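Local coordinates for protein prolyl-tRNA synthetase (Naegleria fowleri, PDB 6UYH) that probably catalyses the ATP-dependent attachment of proline to its tRNA and is captured here with the inhibitor halofuginone and the ATP analogue AMPPNP, at residues F53-E56 / S57-K60; G277-I280 / M281-D285; D181-V184 / F185-E189; L480-S483 / S484-S487; K60-D63 / A64-K68. One frame throughout, in Å; residues are numbered along the deposited sequence. Where two conformers were deposited one is given.

Overall arrangement
All five contacts are local, joining residues a few places apart in the chain. Interactions 1 and 5 are successive turns of helix 49-67, sharing Lys60; both set methylene or methyl groups over aromatic rings. Interaction 2, the most buried, is the end of helix 274-283, where apolar side chains dominate; it touches interaction 1 through Val54 CG1 and Met279 SD, 4.1 Å apart. Interaction 3, on helix 177-198, is partly buried and adds a threonine hydroxyl and a water to the helical pattern. Interaction 4 is a surface turn of the C-terminal region built on carboxylate, hydroxyl and water bonds; its Leu480 packs on Phe185 and Leu188 of interaction 3.

Interaction 1. Residues F53-E56 / S57-K60; sequences FVWE and SVQK
Within helix 49-67 of the synthetase, Trp55 and Gln59 meet one turn apart. Gln59 CG sits over one face of the indole, 4.3 Å from the centroid of the five-membered ring of Trp55 and 15° off its normal, a CH-pi contact offset toward the rim. The indole reaches forward along the helix because Trp55 CG is anti to its backbone N (chi1 -173°), while Gln59 crosses it at about a right angle, amide and ring planes 43° apart. Trp55 CZ3 also rests against Val58 CG1 at 4.0 Å. This is the i to i+3 and i+4 spacing of an alpha-helix, and its backbone ladder runs throughout: Gln59 N to Trp55 O is 2.9 Å, and Ser57, Val58 and Lys60 donate likewise to Phe53, Val54 and Glu56. On another side of the helix the hydroxyl of Ser57 lies obliquely to the Phe53 ring, OG 3.3 Å from CE2. The buried side chains Val54 and Trp55 pack on helix 274-283, touching Leu276 and, for Trp55, Thr275; the Trp55 side chain is about 8 Å from the bound AMPPNP. Glu56 extends its chain to the dimer partner, where OE2 accepts a hydrogen bond from ND2 of Asn73 of the second subunit.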
loop_
_atom_site.group_PDB
_atom_site.type_symbol
_atom_site.label_atom_id
_atom_site.label_comp_id
_atom_site.label_asym_id
_atom_site.label_seq_id
_atom_site.Cartn_x
_atom_site.Cartn_y
_atom_site.Cartn_z
ATOM N N PHE A 53 4.101 -0.761 -10.963
ATOM C CA PHE A 53 4.211 -2.215 -11.037
ATOM C C PHE A 53 5.537 -2.720 -10.481
ATOM O O PHE A 53 5.587 -3.772 -9.832
ATOM C CB PHE A 53 4.045 -2.687 -12.484
ATOM C CG PHE A 53 4.112 -4.189 -12.637
ATOM C CD1 PHE A 53 2.973 -4.959 -12.509
ATOM C CD2 PHE A 53 5.325 -4.830 -12.880
ATOM C CE1 PHE A 53 3.031 -6.331 -12.632
ATOM C CE2 PHE A 53 5.388 -6.212 -12.993
ATOM C CZ PHE A 53 4.241 -6.959 -12.868
ATOM N N VAL A 54 6.631 -2.002 -10.752
ATOM C CA VAL A 54 7.929 -2.415 -10.222
ATOM C C VAL A 54 7.905 -2.404 -8.699
ATOM O O VAL A 54 8.371 -3.343 -8.042
ATOM C CB VAL A 54 9.052 -1.516 -10.768
ATOM C CG1 VAL A 54 10.411 -1.949 -10.169
ATOM C CG2 VAL A 54 9.130 -1.604 -12.280
ATOM N N TRP A 55 7.376 -1.332 -8.109
ATOM C CA TRP A 55 7.361 -1.255 -6.650
ATOM C C TRP A 55 6.430 -2.309 -6.054
ATOM O O TRP A 55 6.760 -2.930 -5.040
ATOM C CB TRP A 55 6.964 0.150 -6.201
ATOM C CG TRP A 55 7.088 0.379 -4.723
ATOM C CD1 TRP A 55 6.083 0.755 -3.863
ATOM C CD2 TRP A 55 8.276 0.254 -3.921
ATOM N NE1 TRP A 55 6.586 0.882 -2.582
ATOM C CE2 TRP A 55 7.920 0.571 -2.590
ATOM C CE3 TRP A 55 9.606 -0.097 -4.200
ATOM C CZ2 TRP A 55 8.847 0.541 -1.539
ATOM C CZ3 TRP A 55 10.528 -0.122 -3.153
ATOM C CH2 TRP A 55 10.140 0.196 -1.840
ATOM N N GLU A 56 5.284 -2.559 -6.693
ATOM C CA GLU A 56 4.415 -3.638 -6.222
ATOM C C GLU A 56 5.125 -4.987 -6.274
ATOM O O GLU A 56 4.888 -5.848 -5.417
ATOM C CB GLU A 56 3.132 -3.691 -7.052
ATOM C CG GLU A 56 2.216 -2.519 -6.812
ATOM C CD GLU A 56 0.929 -2.645 -7.604
ATOM O OE1 GLU A 56 0.958 -3.268 -8.686
ATOM O OE2 GLU A 56 -0.102 -2.134 -7.142
ATOM N N SER A 57 5.970 -5.193 -7.293
ATOM C CA SER A 57 6.719 -6.438 -7.427
ATOM C C SER A 57 7.726 -6.587 -6.297
ATOM O O SER A 57 7.889 -7.675 -5.734
ATOM C CB SER A 57 7.431 -6.483 -8.777
ATOM O OG SER A 57 6.511 -6.607 -9.862
ATOM N N VAL A 58 8.387 -5.494 -5.945
ATOM C CA VAL A 58 9.292 -5.504 -4.800
ATOM C C VAL A 58 8.523 -5.835 -3.531
ATOM O O VAL A 58 8.955 -6.672 -2.728
ATOM C CB VAL A 58 10.022 -4.156 -4.693
ATOM C CG1 VAL A 58 10.796 -4.069 -3.370
ATOM C CG2 VAL A 58 10.966 -4.011 -5.878
ATOM N N GLN A 59 7.358 -5.190 -3.339
ATOM C CA GLN A 59 6.526 -5.439 -2.160
ATOM C C GLN A 59 6.173 -6.916 -2.047
ATOM O O GLN A 59 6.281 -7.522 -0.975
ATOM C CB GLN A 59 5.233 -4.602 -2.220
ATOM C CG GLN A 59 5.396 -3.068 -2.205
ATOM C CD GLN A 59 4.059 -2.286 -2.241
ATOM O OE1 GLN A 59 3.101 -2.650 -2.947
ATOM N NE2 GLN A 59 4.006 -1.191 -1.486
ATOM N N LYS A 60 5.716 -7.505 -3.153
ATOM C CA LYS A 60 5.263 -8.889 -3.117
ATOM C C LYS A 60 6.393 -9.821 -2.707
ATOM O O LYS A 60 6.213 -10.707 -1.860
ATOM C CB LYS A 60 4.704 -9.282 -4.485
ATOM C CG LYS A 60 4.326 -10.748 -4.603
ATOM C CD LYS A 60 3.888 -11.090 -6.019
ATOM C CE LYS A 60 3.456 -12.536 -6.120
ATOM N NZ LYS A 60 2.459 -12.702 -7.207
#

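Interaction 2. Residues G277-I280 / M281-D285; sequences GVMI and MVHGD
Ile280 O accepts from Gly284 N at 2.8 Å, the last of four consecutive i to i+4 backbone bonds that carry helix 274-283 to its end. Gly284 is the first residue to leave helical backbone angles. One turn earlier Met281 N points almost straight at Gly277 O (2.9 Å, N-H...O 171°). Around this ladder the side chains pair one turn apart. Val278 and Val282 lie side by side and point the same way, with CG1 of Val278 4.0 Å from CG2 of Val282. Met279 and His283 cross at about a right angle, Met279 CG 4.2 Å from His283 CD2. Met281 runs extended, its CG 3.4 Å from Gly277 O, and its side chain packs on Phe22 and Tyr26. Val278, Met281 and Val282 meet strand 219-227, and the end of the helix packs against helix 22-32, that strand and helix 391-415. The imidazole of His283 lies oblique to Met279 O. Main-chain bonds thus hold the NH groups of residues 281 to 284, Lys18 NZ takes up Met281 O and Gly284 O near the helix end, and Leu199 O holds His283 NE2, while apolar side chains supply much of the packing.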
loop_
_atom_site.group_PDB
_atom_site.type_symbol
_atom_site.label_atom_id
_atom_site.label_comp_id
_atom_site.label_asym_id
_atom_site.label_seq_id
_atom_site.Cartn_x
_atom_site.Cartn_y
_atom_site.Cartn_z
ATOM N N GLY A 277 15.002 4.196 -9.238
ATOM C CA GLY A 277 15.967 5.084 -9.873
ATOM C C GLY A 277 17.281 4.389 -10.167
ATOM O O GLY A 277 17.859 4.556 -11.245
ATOM N N VAL A 278 17.770 3.599 -9.211
ATOM C CA VAL A 278 19.000 2.844 -9.428
ATOM C C VAL A 278 18.836 1.911 -10.617
ATOM O O VAL A 278 19.685 1.860 -11.516
ATOM C CB VAL A 278 19.384 2.068 -8.155
ATOM C CG1 VAL A 278 20.617 1.201 -8.428
ATOM C CG2 VAL A 278 19.684 3.043 -7.022
ATOM N N MET A 279 17.722 1.178 -10.643
ATOM C CA MET A 279 17.433 0.249 -11.730
ATOM C C MET A 279 17.526 0.941 -13.085
ATOM O O MET A 279 18.164 0.437 -14.019
ATOM C CB MET A 279 16.031 -0.348 -11.528
ATOM C CG MET A 279 15.633 -1.385 -12.582
ATOM S SD MET A 279 13.853 -1.743 -12.470
ATOM C CE MET A 279 13.124 -0.240 -13.130
ATOM N N ILE A 280 16.910 2.118 -13.196
ATOM C CA ILE A 280 16.879 2.836 -14.464
ATOM C C ILE A 280 18.259 3.393 -14.816
ATOM O O ILE A 280 18.718 3.273 -15.957
ATOM C CB ILE A 280 15.819 3.947 -14.409
ATOM C CG1 ILE A 280 14.430 3.323 -14.218
ATOM C CG2 ILE A 280 15.911 4.828 -15.655
ATOM C CD1 ILE A 280 13.337 4.351 -13.952
ATOM N N MET A 281 18.939 4.026 -13.850
ATOM C CA MET A 281 20.252 4.589 -14.141
ATOM C C MET A 281 21.263 3.514 -14.513
ATOM O O MET A 281 22.166 3.771 -15.322
ATOM C CB MET A 281 20.779 5.398 -12.949
ATOM C CG MET A 281 20.043 6.715 -12.742
ATOM S SD MET A 281 20.698 7.592 -11.289
ATOM C CE MET A 281 19.703 9.083 -11.364
ATOM N N VAL A 282 21.149 2.319 -13.921
ATOM C CA VAL A 282 22.094 1.249 -14.235
ATOM C C VAL A 282 21.805 0.667 -15.618
ATOM O O VAL A 282 22.711 0.535 -16.451
ATOM C CB VAL A 282 22.069 0.163 -13.139
ATOM C CG1 VAL A 282 22.888 -1.050 -13.575
ATOM C CG2 VAL A 282 22.614 0.715 -11.815
ATOM N N HIS A 283 20.539 0.339 -15.902
ATOM C CA HIS A 283 20.211 -0.480 -17.072
ATOM C C HIS A 283 19.694 0.288 -18.284
ATOM O O HIS A 283 19.744 -0.255 -19.394
ATOM C CB HIS A 283 19.149 -1.530 -16.723
ATOM C CG HIS A 283 19.580 -2.511 -15.687
ATOM N ND1 HIS A 283 20.729 -3.261 -15.797
ATOM C CD2 HIS A 283 18.982 -2.902 -14.538
ATOM C CE1 HIS A 283 20.836 -4.050 -14.743
ATOM N NE2 HIS A 283 19.788 -3.851 -13.963
ATOM N N GLY A 284 19.170 1.499 -18.116
ATOM C CA GLY A 284 18.647 2.228 -19.264
ATOM C C GLY A 284 19.719 2.506 -20.304
ATOM O O GLY A 284 20.913 2.576 -20.000
ATOM N N ASP A 285 19.291 2.653 -21.559
ATOM C CA ASP A 285 20.223 2.893 -22.652
ATOM C C ASP A 285 19.643 3.981 -23.565
ATOM O O ASP A 285 18.663 4.648 -23.226
ATOM C CB ASP A 285 20.556 1.574 -23.382
ATOM C CG ASP A 285 19.366 0.989 -24.148
ATOM O OD1 ASP A 285 18.338 1.674 -24.314
ATOM O OD2 ASP A 285 19.471 -0.171 -24.603
#

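Interaction 3. Residues D181-V184 / F185-E189; sequences DEEV and FTILE
Glu182 O takes two hydrogen bonds from a single residue, Thr186, at 3.1 Å from N and 2.9 Å from OG1. The hydroxyl comes from above the carbonyl plane, 40° out of it, because OG1 stands beside the backbone N (chi1 -65°) and so folds back over the preceding turn. Water 1 donates to the same Thr186 OG1 at 3.1 Å and to Glu182 OE2, bridging two side chains that run alongside each other. Among the backbone bonds, Ile187 N to Glu183 O is the straightest, at 170°, whereas Phe185 N to Asp181 O is weak, at 3.5 Å. Of the apolar and ring contacts, the Phe185 ring turns its edge to Asp181 O, which lies 3.3 Å from CD2, and Val184 CG1 is over one ring face, toward the rim. Glu183 and Ile187 also run side by side, CG to CG1 3.9 Å. The carboxylate of Glu183 is held by Ser172, Asn267 and Trp269. Phe185 and Leu188 cover Leu480 of the C-terminal region, and Val184 and Ile187 face strands 232-243 and 261-272. Together these are two amphipathic turns of helix 177-198, laid against the antiparallel strands of the class II synthetase core.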
loop_
_atom_site.group_PDB
_atom_site.type_symbol
_atom_site.label_atom_id
_atom_site.label_comp_id
_atom_site.label_asym_id
_atom_site.label_seq_id
_atom_site.Cartn_x
_atom_site.Cartn_y
_atom_site.Cartn_z
ATOM N N ASP A 181 21.410 -8.862 16.261
ATOM C CA ASP A 181 22.503 -8.904 15.286
ATOM C C ASP A 181 22.146 -9.791 14.098
ATOM O O ASP A 181 22.325 -9.403 12.942
ATOM C CB ASP A 181 23.790 -9.428 15.941
ATOM C CG ASP A 181 24.464 -8.413 16.852
ATOM O OD1 ASP A 181 24.234 -7.195 16.713
ATOM O OD2 ASP A 181 25.255 -8.852 17.706
ATOM N N GLU A 182 21.618 -10.987 14.376
ATOM C CA GLU A 182 21.294 -11.928 13.305
ATOM C C GLU A 182 20.278 -11.343 12.333
ATOM O O GLU A 182 20.395 -11.525 11.114
ATOM C CB GLU A 182 20.768 -13.241 13.894
ATOM C CG GLU A 182 20.404 -14.275 12.838
ATOM C CD GLU A 182 19.519 -15.392 13.372
ATOM O OE1 GLU A 182 19.198 -15.382 14.580
ATOM O OE2 GLU A 182 19.139 -16.278 12.577
ATOM N N GLU A 183 19.269 -10.638 12.846
ATOM C CA GLU A 183 18.260 -10.075 11.952
ATOM C C GLU A 183 18.838 -8.967 11.074
ATOM O O GLU A 183 18.488 -8.866 9.894
ATOM C CB GLU A 183 17.068 -9.537 12.735
ATOM C CG GLU A 183 16.005 -8.971 11.776
ATOM C CD GLU A 183 14.953 -8.101 12.435
ATOM O OE1 GLU A 183 15.287 -6.999 12.911
ATOM O OE2 GLU A 183 13.777 -8.510 12.452
ATOM N N VAL A 184 19.720 -8.122 11.628
ATOM C CA VAL A 184 20.309 -7.042 10.828
ATOM C C VAL A 184 20.864 -7.589 9.516
ATOM O O VAL A 184 20.592 -7.059 8.428
ATOM C CB VAL A 184 21.408 -6.312 11.623
ATOM C CG1 VAL A 184 22.175 -5.346 10.680
ATOM C CG2 VAL A 184 20.816 -5.559 12.801
ATOM N N PHE A 185 21.638 -8.671 9.601
ATOM C CA PHE A 185 22.325 -9.168 8.412
ATOM C C PHE A 185 21.413 -10.033 7.555
ATOM O O PHE A 185 21.609 -10.116 6.336
ATOM C CB PHE A 185 23.609 -9.894 8.837
ATOM C CG PHE A 185 24.628 -8.958 9.421
ATOM C CD1 PHE A 185 25.493 -8.251 8.591
ATOM C CD2 PHE A 185 24.674 -8.727 10.789
ATOM C CE1 PHE A 185 26.414 -7.359 9.114
ATOM C CE2 PHE A 185 25.594 -7.837 11.324
ATOM C CZ PHE A 185 26.466 -7.152 10.486
ATOM N N THR A 186 20.404 -10.655 8.171
ATOM C CA THR A 186 19.349 -11.330 7.417
ATOM C C THR A 186 18.576 -10.346 6.539
ATOM O O THR A 186 18.325 -10.613 5.353
ATOM C CB THR A 186 18.411 -12.047 8.392
ATOM O OG1 THR A 186 19.133 -13.084 9.072
ATOM C CG2 THR A 186 17.209 -12.646 7.655
ATOM N N ILE A 187 18.190 -9.193 7.100
ATOM C CA ILE A 187 17.482 -8.192 6.300
ATOM C C ILE A 187 18.413 -7.614 5.243
ATOM O O ILE A 187 18.002 -7.372 4.101
ATOM C CB ILE A 187 16.889 -7.084 7.199
ATOM C CG1 ILE A 187 15.825 -7.666 8.152
ATOM C CG2 ILE A 187 16.263 -5.960 6.348
ATOM C CD1 ILE A 187 14.592 -8.222 7.449
ATOM N N LEU A 188 19.682 -7.389 5.601
ATOM C CA LEU A 188 20.643 -6.868 4.628
ATOM C C LEU A 188 20.785 -7.810 3.434
ATOM O O LEU A 188 20.884 -7.363 2.284
ATOM C CB LEU A 188 22.005 -6.644 5.295
ATOM C CG LEU A 188 22.998 -5.848 4.433
ATOM C CD1 LEU A 188 22.571 -4.394 4.323
ATOM C CD2 LEU A 188 24.415 -5.969 4.980
ATOM N N GLU A 189 20.794 -9.120 3.691
ATOM C CA GLU A 189 20.818 -10.085 2.597
ATOM C C GLU A 189 19.539 -10.013 1.763
ATOM O O GLU A 189 19.588 -10.157 0.537
ATOM C CB GLU A 189 21.036 -11.491 3.151
ATOM C CG GLU A 189 20.801 -12.628 2.162
ATOM C CD GLU A 189 21.812 -12.677 1.020
ATOM O OE1 GLU A 189 22.821 -11.935 1.044
ATOM O OE2 GLU A 189 21.608 -13.485 0.092
HETATM O O HOH W 1 17.143 -15.076 10.290
#

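Interaction 4. Residues L480-S483 / S484-S487; sequences LDQS and SFPS
Phe485 N reaches Gln482 O at 3.2 Å from well above the carbonyl plane, 55° out of it, although its N-H is aimed well at the oxygen. This bond closes a type I beta turn from Gln482 to Phe485 in the loop between strands 474-479 and 505-512 of the C-terminal region. An Asx turn leads into it: Asp481 OD1 accepts from Ser483 N at 3.0 Å, on the anti side, and from Ser483 OG at 2.7 Å through its syn lone pair, so a single carboxylate oxygen holds Ser483, the first corner residue of the turn, twice. The Ser483 hydroxyl can reach it because OG lies between the backbone N and carbonyl carbon (chi1 64°). The Phe485 ring folds back across Gln482, the amide and ring planes 81° apart. Gln482 OE1 meets the ring edge in its plane, 3.7 Å from CD2 of Phe485. The chain of Gln482 is bent at chi2, and its NE2 is tied to the backbone oxygens of Trp506 and Pro479; the indole of Trp506 also meets the Phe485 ring. Two waters bridge backbone atoms at different places on the turn. Water 3 donates to Gln482 O and Phe485 O, spanning the first and last carbonyls, while water 2 donates to Asp481 O at 2.8 Å and accepts from Ser484 N at 3.0 Å.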
loop_
_atom_site.group_PDB
_atom_site.type_symbol
_atom_site.label_atom_id
_atom_site.label_comp_id
_atom_site.label_asym_id
_atom_site.label_seq_id
_atom_site.Cartn_x
_atom_site.Cartn_y
_atom_site.Cartn_z
ATOM N N LEU A 480 31.888 -5.434 4.372
ATOM C CA LEU A 480 31.865 -6.554 5.312
ATOM C C LEU A 480 32.940 -7.581 4.991
ATOM O O LEU A 480 33.602 -8.109 5.898
ATOM C CB LEU A 480 30.493 -7.242 5.304
ATOM C CG LEU A 480 29.264 -6.410 5.631
ATOM C CD1 LEU A 480 28.055 -7.323 5.692
ATOM C CD2 LEU A 480 29.463 -5.682 6.947
ATOM N N ASP A 481 33.104 -7.909 3.713
ATOM C CA ASP A 481 34.059 -8.926 3.281
ATOM C C ASP A 481 35.348 -8.220 2.868
ATOM O O ASP A 481 35.412 -7.605 1.803
ATOM C CB ASP A 481 33.471 -9.740 2.131
ATOM C CG ASP A 481 34.352 -10.906 1.719
ATOM O OD1 ASP A 481 35.489 -11.042 2.229
ATOM O OD2 ASP A 481 33.896 -11.693 0.867
ATOM N N GLN A 482 36.371 -8.294 3.723
ATOM C CA GLN A 482 37.670 -7.695 3.434
ATOM C C GLN A 482 38.691 -8.717 2.939
ATOM O O GLN A 482 39.874 -8.378 2.795
ATOM C CB GLN A 482 38.214 -6.980 4.687
ATOM C CG GLN A 482 37.247 -5.937 5.253
ATOM C CD GLN A 482 37.736 -4.504 5.085
ATOM O OE1 GLN A 482 38.934 -4.233 5.155
ATOM N NE2 GLN A 482 36.800 -3.580 4.861
ATOM N N SER A 483 38.256 -9.946 2.638
ATOM C CA SER A 483 39.200 -11.047 2.450
ATOM C C SER A 483 40.020 -10.907 1.174
ATOM O O SER A 483 41.127 -11.448 1.101
ATOM C CB SER A 483 38.458 -12.385 2.445
ATOM O OG SER A 483 37.582 -12.465 1.336
ATOM N N SER A 484 39.513 -10.210 0.164
ATOM C CA SER A 484 40.237 -10.083 -1.097
ATOM C C SER A 484 41.116 -8.841 -1.161
ATOM O O SER A 484 41.801 -8.637 -2.168
ATOM C CB SER A 484 39.261 -10.057 -2.275
ATOM O OG SER A 484 38.649 -8.779 -2.384
ATOM N N PHE A 485 41.111 -8.008 -0.122
ATOM C CA PHE A 485 41.814 -6.737 -0.168
ATOM C C PHE A 485 43.298 -6.929 0.145
ATOM O O PHE A 485 43.685 -7.901 0.802
ATOM C CB PHE A 485 41.190 -5.749 0.821
ATOM C CG PHE A 485 39.742 -5.421 0.532
ATOM C CD1 PHE A 485 39.192 -5.651 -0.725
ATOM C CD2 PHE A 485 38.925 -4.893 1.522
ATOM C CE1 PHE A 485 37.863 -5.354 -0.990
ATOM C CE2 PHE A 485 37.581 -4.594 1.260
ATOM C CZ PHE A 485 37.054 -4.829 0.007
ATOM N N PRO A 486 44.151 -6.028 -0.323
ATOM C CA PRO A 486 45.593 -6.186 -0.122
ATOM C C PRO A 486 46.009 -5.814 1.299
ATOM O O PRO A 486 45.203 -5.409 2.137
ATOM C CB PRO A 486 46.206 -5.240 -1.159
ATOM C CG PRO A 486 45.149 -4.266 -1.488
ATOM C CD PRO A 486 43.831 -4.941 -1.267
ATOM N N SER A 487 47.304 -5.974 1.554
ATOM C CA SER A 487 47.858 -5.736 2.878
ATOM C C SER A 487 47.806 -4.254 3.236
ATOM O O SER A 487 47.977 -3.385 2.378
ATOM C CB SER A 487 49.309 -6.223 2.937
ATOM O OG SER A 487 49.900 -5.879 4.178
HETATM O O HOH W 2 36.871 -8.891 -0.202
HETATM O O HOH W 3 42.592 -8.430 3.681
#

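Interaction 5. Residues K60-D63 / A64-K68; sequences KFFD and AEIKK. With EDO (1,2-ethanediol), chain K.
Phe62 and Ile66 meet with the methyl CG2 of Ile66 over one face of the phenyl ring, 3.7 Å from its centroid and 23° off the normal. The closest carbon is Phe62 CE2, at 3.5 Å from Ile66 CG2, and the methyl stands somewhat toward the rim. The isoleucine presents this branch because CG2 is anti to the carbonyl carbon, leaving CG1 between the backbone N and the carbonyl carbon (chi1 65°), from where CD1 approaches Asp63 OD1. One residue back a similar, looser contact repeats: Glu65 CG lies over a face of the Phe61 ring, 4.1 Å from its centroid, and the ring and carboxylate planes are 33° apart. Both phenylalanines reach along the helix from the preceding turn, each with CG anti to the backbone N. Beneath the pairs runs the i to i+4 ladder toward the end of helix 49-67, with Ile66 N to Phe62 O at 2.9 Å. Glu65 bends at chi2, and its OE2 meets Lys68 NZ at 3.3 Å in a salt bridge; Arg193 of helix 177-198 makes a long, weak ion pair with OE1. Phe61 packs on Val194 and Leu198 of that helix, while Asp63 OD1 accepts from Trp145 NE1. A 1,2-ethanediol, probably from the crystallisation liquor, donates to Lys68 O at 3.1 Å. Glutamate thus plays two parts, its methylene covering an aromatic face while its carboxylate turns to basic groups, which probably favour the charged form.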
loop_
_atom_site.group_PDB
_atom_site.type_symbol
_atom_site.label_atom_id
_atom_site.label_comp_id
_atom_site.label_asym_id
_atom_site.label_seq_id
_atom_site.Cartn_x
_atom_site.Cartn_y
_atom_site.Cartn_z
ATOM N N LYS A 60 5.716 -7.505 -3.153
ATOM C CA LYS A 60 5.263 -8.889 -3.117
ATOM C C LYS A 60 6.393 -9.821 -2.707
ATOM O O LYS A 60 6.213 -10.707 -1.860
ATOM C CB LYS A 60 4.704 -9.282 -4.485
ATOM C CG LYS A 60 4.326 -10.748 -4.603
ATOM C CD LYS A 60 3.888 -11.090 -6.019
ATOM C CE LYS A 60 3.456 -12.536 -6.120
ATOM N NZ LYS A 60 2.459 -12.702 -7.207
ATOM N N PHE A 61 7.569 -9.633 -3.312
ATOM C CA PHE A 61 8.732 -10.447 -2.982
ATOM C C PHE A 61 9.160 -10.239 -1.533
ATOM O O PHE A 61 9.367 -11.207 -0.792
ATOM C CB PHE A 61 9.880 -10.102 -3.925
ATOM C CG PHE A 61 11.188 -10.752 -3.560
ATOM C CD1 PHE A 61 11.420 -12.087 -3.848
ATOM C CD2 PHE A 61 12.187 -10.021 -2.939
ATOM C CE1 PHE A 61 12.644 -12.684 -3.531
ATOM C CE2 PHE A 61 13.414 -10.603 -2.615
ATOM C CZ PHE A 61 13.638 -11.942 -2.909
ATOM N N PHE A 62 9.316 -8.979 -1.119
ATOM C CA PHE A 62 9.843 -8.707 0.216
ATOM C C PHE A 62 8.873 -9.181 1.293
ATOM O O PHE A 62 9.292 -9.793 2.279
ATOM C CB PHE A 62 10.145 -7.212 0.366
ATOM C CG PHE A 62 10.948 -6.866 1.599
ATOM C CD1 PHE A 62 12.317 -7.089 1.634
ATOM C CD2 PHE A 62 10.337 -6.289 2.704
ATOM C CE1 PHE A 62 13.067 -6.768 2.761
ATOM C CE2 PHE A 62 11.084 -5.953 3.840
ATOM C CZ PHE A 62 12.440 -6.191 3.861
ATOM N N ASP A 63 7.571 -8.918 1.109
ATOM C CA ASP A 63 6.554 -9.393 2.043
ATOM C C ASP A 63 6.640 -10.897 2.234
ATOM O O ASP A 63 6.534 -11.399 3.358
ATOM C CB ASP A 63 5.149 -9.032 1.540
ATOM C CG ASP A 63 4.612 -7.729 2.128
ATOM O OD1 ASP A 63 5.294 -7.112 2.957
ATOM O OD2 ASP A 63 3.497 -7.329 1.732
ATOM N N ALA A 64 6.764 -11.647 1.135
ATOM C CA ALA A 64 6.808 -13.096 1.283
ATOM C C ALA A 64 8.061 -13.538 2.029
ATOM O O ALA A 64 8.006 -14.499 2.801
ATOM C CB ALA A 64 6.722 -13.783 -0.082
ATOM N N GLU A 65 9.188 -12.842 1.834
ATOM C CA GLU A 65 10.417 -13.228 2.525
ATOM C C GLU A 65 10.378 -12.860 4.007
ATOM O O GLU A 65 10.854 -13.632 4.851
ATOM C CB GLU A 65 11.628 -12.582 1.844
ATOM C CG GLU A 65 11.895 -13.134 0.440
ATOM C CD GLU A 65 12.104 -14.644 0.423
ATOM O OE1 GLU A 65 12.806 -15.179 1.313
ATOM O OE2 GLU A 65 11.561 -15.302 -0.489
ATOM N N ILE A 66 9.839 -11.687 4.352
ATOM C CA ILE A 66 9.831 -11.323 5.769
ATOM C C ILE A 66 8.738 -12.071 6.526
ATOM O O ILE A 66 8.845 -12.256 7.748
ATOM C CB ILE A 66 9.703 -9.804 5.988
ATOM C CG1 ILE A 66 8.344 -9.262 5.495
ATOM C CG2 ILE A 66 10.907 -9.069 5.351
ATOM C CD1 ILE A 66 8.123 -7.777 5.811
ATOM N N LYS A 67 7.712 -12.555 5.831
ATOM C CA LYS A 67 6.719 -13.382 6.504
ATOM C C LYS A 67 7.350 -14.654 7.067
ATOM O O LYS A 67 6.975 -15.120 8.156
ATOM C CB LYS A 67 5.578 -13.707 5.539
ATOM C CG LYS A 67 4.387 -14.361 6.203
ATOM C CD LYS A 67 3.307 -14.672 5.191
ATOM C CE LYS A 67 2.184 -15.485 5.820
ATOM N NZ LYS A 67 1.173 -15.882 4.800
ATOM N N LYS A 68 8.311 -15.233 6.338
ATOM C CA LYS A 68 9.021 -16.419 6.802
ATOM C C LYS A 68 9.806 -16.147 8.077
ATOM O O LYS A 68 10.111 -17.086 8.821
ATOM C CB LYS A 68 9.974 -16.923 5.717
ATOM C CG LYS A 68 9.300 -17.333 4.417
ATOM C CD LYS A 68 10.328 -17.525 3.299
ATOM C CE LYS A 68 9.666 -17.941 1.996
ATOM N NZ LYS A 68 10.654 -18.135 0.894
HETATM C C1 EDO K . 10.455 -16.901 13.620
HETATM O O1 EDO K . 9.091 -16.540 13.876
HETATM C C2 EDO K . 10.612 -17.250 12.146
HETATM O O2 EDO K . 9.506 -18.061 11.728
#